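Local coordinates for DUF3836 domain-containing protein (Parabacteroides distasonis ATCC 8503, PDB 4R03), which is of unknown function but belongs to the DUF3836 family and folds as a beta-sheet built from consecutive hairpins, with a signal sequence in its precursor, at residues K14-V20 and V32-Y38. Residues are numbered along the deposited sequence; the frame is centred on the assembly and turned at random. Where two conformers were deposited one is given.
Sequences KIISKVV and VRYEFQY
Y38 OH is held by two partners: it donates to I15 O at 2.6 Å, in the carbonyl plane and on a lone pair, and accepts from a water that in turn takes the N-H of I15. The side chain thus stands in for backbone pairing where the strands splay, K14 and Y38 lying 8.7 Å apart between CA atoms. K14 runs over one ring face, its CD 3.8 Å above the plane and over the centre, a CH-pi contact. With a leucine in place of Y38, I15 O and the bridging water would probably lose their hydroxyl partner and K14 its flat support. Next along, I15 puts CG1 beside its backbone N (chi1 -59°), which leaves CG2 to meet F36 CD2 at 3.8 Å. Pairing resumes obliquely, F36 N meeting I16 O from 43° above the carbonyl plane, beside the classic beta bulge that I16 and S17 form opposite K9. Beyond it the register is regular antiparallel: K18 and Y34 exchange two bonds, and V20 N reaches V32 O at 2.8 Å, almost straight (179°). On the face of S17 and V19, R33 grips E35 OE2 side-on through NE (2.9 Å) and NH2, while S17 CB covers a guanidinium face; R33 NH1 also forms a salt bridge to a phosphate ion, probably from the crystallisation liquor. Both segments belong to the hairpin of strands 14-24 and 27-38, flanked by strands 2-11 and 44-53, with F108 against I15, F36 and Y38.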
ATOM      1  N   LYS A  14     -12.083   9.576  -1.751  1.00 11.32           N
ATOM      2  CA  LYS A  14     -11.223   8.376  -1.682  1.00 12.19           C
ATOM      3  C   LYS A  14      -9.759   8.756  -1.760  1.00 11.22           C
ATOM      4  O   LYS A  14      -9.306   9.521  -2.618  1.00 11.40           O
ATOM      5  CB  LYS A  14     -11.566   7.444  -2.834  1.00 13.59           C
ATOM      6  CG  LYS A  14     -12.958   6.781  -2.641  1.00 15.60           C
ATOM      7  CD  LYS A  14     -13.279   5.993  -3.821  1.00 17.41           C
ATOM      8  CE  LYS A  14     -14.552   5.147  -3.614  1.00 18.72           C
ATOM      9  NZ  LYS A  14     -15.750   6.038  -3.468  1.00 20.89           N
ATOM     10  N   ILE A  15      -8.995   8.164  -0.839  1.00 11.75           N
ATOM     11  CA  ILE A  15      -7.531   8.224  -0.950  1.00 11.58           C
ATOM     12  C   ILE A  15      -7.033   7.492  -2.166  1.00 11.14           C
ATOM     13  O   ILE A  15      -7.352   6.293  -2.359  1.00 12.20           O
ATOM     14  CB  ILE A  15      -6.860   7.669   0.340  1.00 12.69           C
ATOM     15  CG1 ILE A  15      -7.275   8.448   1.550  1.00 13.83           C
ATOM     16  CG2 ILE A  15      -5.374   7.619   0.194  1.00 12.88           C
ATOM     17  CD1 ILE A  15      -6.789   7.823   2.894  1.00 16.69           C
ATOM     18  N   ILE A  16      -6.259   8.154  -3.002  1.00 10.50           N
ATOM     19  CA  ILE A  16      -5.654   7.565  -4.187  1.00 11.84           C
ATOM     20  C   ILE A  16      -4.178   7.285  -4.014  1.00 11.75           C
ATOM     21  O   ILE A  16      -3.644   6.332  -4.602  1.00 11.97           O
ATOM     22  CB  ILE A  16      -5.979   8.330  -5.450  1.00 13.61           C
ATOM     23  CG1 ILE A  16      -5.435   9.725  -5.431  1.00 14.77           C
ATOM     24  CG2 ILE A  16      -7.499   8.179  -5.775  1.00 15.37           C
ATOM     25  CD1 ILE A  16      -5.559  10.495  -6.779  1.00 17.16           C
ATOM     26  N   SER A  17      -3.476   8.102  -3.236  1.00 11.17           N
ATOM     27  CA  SER A  17      -2.071   7.858  -2.958  1.00 10.79           C
ATOM     28  C   SER A  17      -1.674   8.447  -1.624  1.00 11.19           C
ATOM     29  O   SER A  17      -2.259   9.406  -1.133  1.00 10.48           O
ATOM     30  CB  SER A  17      -1.178   8.451  -4.026  1.00 11.64           C
ATOM     31  OG  SER A  17      -1.247   9.876  -4.084  1.00 12.70           O
ATOM     32  N   LYS A  18      -0.644   7.864  -1.032  1.00 10.93           N
ATOM     33  CA  LYS A  18      -0.069   8.379   0.206  0.70 11.27           C
ATOM     34  C   LYS A  18       1.445   8.158   0.117  1.00 11.76           C
ATOM     35  O   LYS A  18       1.881   7.008  -0.114  1.00 13.37           O
ATOM     36  CB  LYS A  18      -0.641   7.668   1.423  0.70 12.47           C
ATOM     37  CG  LYS A  18      -0.099   8.116   2.762  0.70 14.44           C
ATOM     38  CD  LYS A  18      -0.821   7.393   3.972  0.70 16.41           C
ATOM     39  CE  LYS A  18      -2.326   7.644   4.024  0.70 19.92           C
ATOM     40  NZ  LYS A  18      -3.090   7.307   5.325  0.70 20.14           N
ATOM     41  N   VAL A  19       2.211   9.211   0.355  1.00 11.04           N
ATOM     42  CA  VAL A  19       3.672   9.146   0.463  1.00 11.08           C
ATOM     43  C   VAL A  19       4.080   9.369   1.889  1.00 11.13           C
ATOM     44  O   VAL A  19       3.626  10.332   2.540  1.00 11.53           O
ATOM     45  CB  VAL A  19       4.353  10.160  -0.475  1.00 11.52           C
ATOM     46  CG1 VAL A  19       5.884  10.128  -0.279  1.00 12.94           C
ATOM     47  CG2 VAL A  19       3.992   9.828  -1.917  1.00 12.54           C
ATOM     48  N   VAL A  20       4.970   8.507   2.387  1.00 10.91           N
ATOM     49  CA  VAL A  20       5.537   8.643   3.725  1.00 10.43           C
ATOM     50  C   VAL A  20       6.975   9.066   3.605  1.00 11.40           C
ATOM     51  O   VAL A  20       7.771   8.388   2.909  1.00 10.83           O
ATOM     52  CB  VAL A  20       5.506   7.298   4.494  1.00 12.41           C
ATOM     53  CG1 VAL A  20       6.065   7.472   5.915  1.00 14.17           C
ATOM     54  CG2 VAL A  20       4.112   6.717   4.514  1.00 11.94           C
ATOM     55  N   VAL A  32       8.170   5.376   1.515  1.00 10.74           N
ATOM     56  CA  VAL A  32       7.278   4.480   0.808  1.00 10.22           C
ATOM     57  C   VAL A  32       6.151   5.289   0.193  1.00 10.36           C
ATOM     58  O   VAL A  32       5.769   6.320   0.760  1.00 10.99           O
ATOM     59  CB  VAL A  32       6.751   3.321   1.736  1.00 10.73           C
ATOM     60  CG1 VAL A  32       6.032   3.842   2.963  1.00 11.07           C
ATOM     61  CG2 VAL A  32       5.902   2.352   1.002  1.00 11.98           C
ATOM     62  N   ARG A  33       5.629   4.835  -0.941  1.00 10.49           N
ATOM     63  CA  ARG A  33       4.463   5.386  -1.619  1.00 10.62           C
ATOM     64  C   ARG A  33       3.437   4.275  -1.802  1.00 11.49           C
ATOM     65  O   ARG A  33       3.753   3.197  -2.221  1.00 11.82           O
ATOM     66  CB  ARG A  33       4.838   5.946  -2.987  1.00 11.84           C
ATOM     67  CG  ARG A  33       3.658   6.429  -3.824  1.00 12.69           C
ATOM     68  CD  ARG A  33       4.148   6.921  -5.187  1.00 16.16           C
ATOM     69  NE  ARG A  33       2.975   7.271  -6.011  1.00 17.24           N
ATOM     70  CZ  ARG A  33       2.441   8.459  -6.055  1.00 19.78           C
ATOM     71  NH1 ARG A  33       2.984   9.486  -5.441  1.00 25.64           N
ATOM     72  NH2 ARG A  33       1.353   8.608  -6.792  1.00 22.01           N
ATOM     73  N   TYR A  34       2.193   4.584  -1.424  1.00 11.22           N
ATOM     74  CA  TYR A  34       1.079   3.663  -1.570  1.00 10.53           C
ATOM     75  C   TYR A  34       0.116   4.237  -2.606  1.00 11.97           C
ATOM     76  O   TYR A  34      -0.168   5.448  -2.628  1.00 12.29           O
ATOM     77  CB  TYR A  34       0.341   3.495  -0.278  1.00 10.80           C
ATOM     78  CG  TYR A  34       1.175   2.985   0.856  1.00 11.92           C
ATOM     79  CD1 TYR A  34       1.673   1.715   0.834  1.00 13.04           C
ATOM     80  CD2 TYR A  34       1.446   3.763   1.959  1.00 13.56           C
ATOM     81  CE1 TYR A  34       2.414   1.238   1.883  1.00 12.82           C
ATOM     82  CE2 TYR A  34       2.242   3.304   3.017  1.00 13.90           C
ATOM     83  CZ  TYR A  34       2.664   1.994   3.002  1.00 13.71           C
ATOM     84  OH  TYR A  34       3.448   1.506   4.062  1.00 15.85           O
ATOM     85  N   GLU A  35      -0.425   3.379  -3.454  1.00 11.88           N
ATOM     86  CA  GLU A  35      -1.481   3.749  -4.416  1.00 11.68           C
ATOM     87  C   GLU A  35      -2.629   2.782  -4.217  1.00 12.54           C
ATOM     88  O   GLU A  35      -2.410   1.574  -4.016  1.00 13.63           O
ATOM     89  CB  GLU A  35      -0.971   3.688  -5.822  1.00 13.33           C
ATOM     90  CG  GLU A  35       0.135   4.682  -6.120  1.00 15.93           C
ATOM     91  CD  GLU A  35       0.580   4.726  -7.566  1.00 22.10           C
ATOM     92  OE1 GLU A  35       0.205   3.832  -8.345  1.00 22.72           O
ATOM     93  OE2 GLU A  35       1.405   5.641  -7.885  1.00 22.76           O
ATOM     94  N   PHE A  36      -3.850   3.299  -4.317  1.00 12.02           N
ATOM     95  CA  PHE A  36      -5.061   2.527  -3.992  1.00 11.67           C
ATOM     96  C   PHE A  36      -6.022   2.538  -5.157  1.00 13.02           C
ATOM     97  O   PHE A  36      -6.250   3.560  -5.818  1.00 14.69           O
ATOM     98  CB  PHE A  36      -5.775   3.126  -2.769  1.00 11.51           C
ATOM     99  CG  PHE A  36      -4.929   3.213  -1.544  1.00 11.43           C
ATOM    100  CD1 PHE A  36      -4.829   2.122  -0.677  1.00 12.88           C
ATOM    101  CD2 PHE A  36      -4.159   4.329  -1.283  1.00 11.24           C
ATOM    102  CE1 PHE A  36      -4.009   2.200   0.449  1.00 12.33           C
ATOM    103  CE2 PHE A  36      -3.347   4.393  -0.181  1.00 11.45           C
ATOM    104  CZ  PHE A  36      -3.263   3.316   0.686  1.00 12.27           C
ATOM    105  N   GLN A  37      -6.621   1.379  -5.364  1.00 13.66           N
ATOM    106  CA  GLN A  37      -7.753   1.255  -6.283  0.50 15.04           C
ATOM    107  C   GLN A  37      -8.939   0.636  -5.531  1.00 14.55           C
ATOM    108  O   GLN A  37      -8.790   0.031  -4.481  1.00 14.71           O
ATOM    109  CB  GLN A  37      -7.365   0.447  -7.527  0.50 16.64           C
ATOM    110  CG  GLN A  37      -6.239   1.075  -8.380  0.50 18.64           C
ATOM    111  CD  GLN A  37      -5.962   0.305  -9.688  0.50 21.74           C
ATOM    112  OE1 GLN A  37      -6.823   0.189 -10.558  0.50 24.28           O
ATOM    113  NE2 GLN A  37      -4.761  -0.214  -9.823  0.50 25.19           N
ATOM    114  N   TYR A  38     -10.145   0.849  -6.095  1.00 14.50           N
ATOM    115  CA  TYR A  38     -11.399   0.557  -5.396  1.00 14.36           C
ATOM    116  C   TYR A  38     -12.321  -0.333  -6.253  1.00 16.29           C
ATOM    117  O   TYR A  38     -12.309  -0.234  -7.466  1.00 17.92           O
ATOM    118  CB  TYR A  38     -12.148   1.859  -5.068  1.00 15.08           C
ATOM    119  CG  TYR A  38     -11.373   2.643  -4.063  1.00 12.67           C
ATOM    120  CD1 TYR A  38     -10.352   3.490  -4.491  1.00 13.15           C
ATOM    121  CD2 TYR A  38     -11.610   2.566  -2.720  1.00 12.99           C
ATOM    122  CE1 TYR A  38      -9.584   4.194  -3.553  1.00 12.38           C
ATOM    123  CE2 TYR A  38     -10.852   3.244  -1.787  1.00 13.68           C
ATOM    124  CZ  TYR A  38      -9.843   4.109  -2.246  1.00 12.23           C
ATOM    125  OH  TYR A  38      -9.101   4.724  -1.249  1.00 14.17           O
TER
HETATM  126  O   HOH W   1     -10.368   6.140   0.846  1.00 15.82           O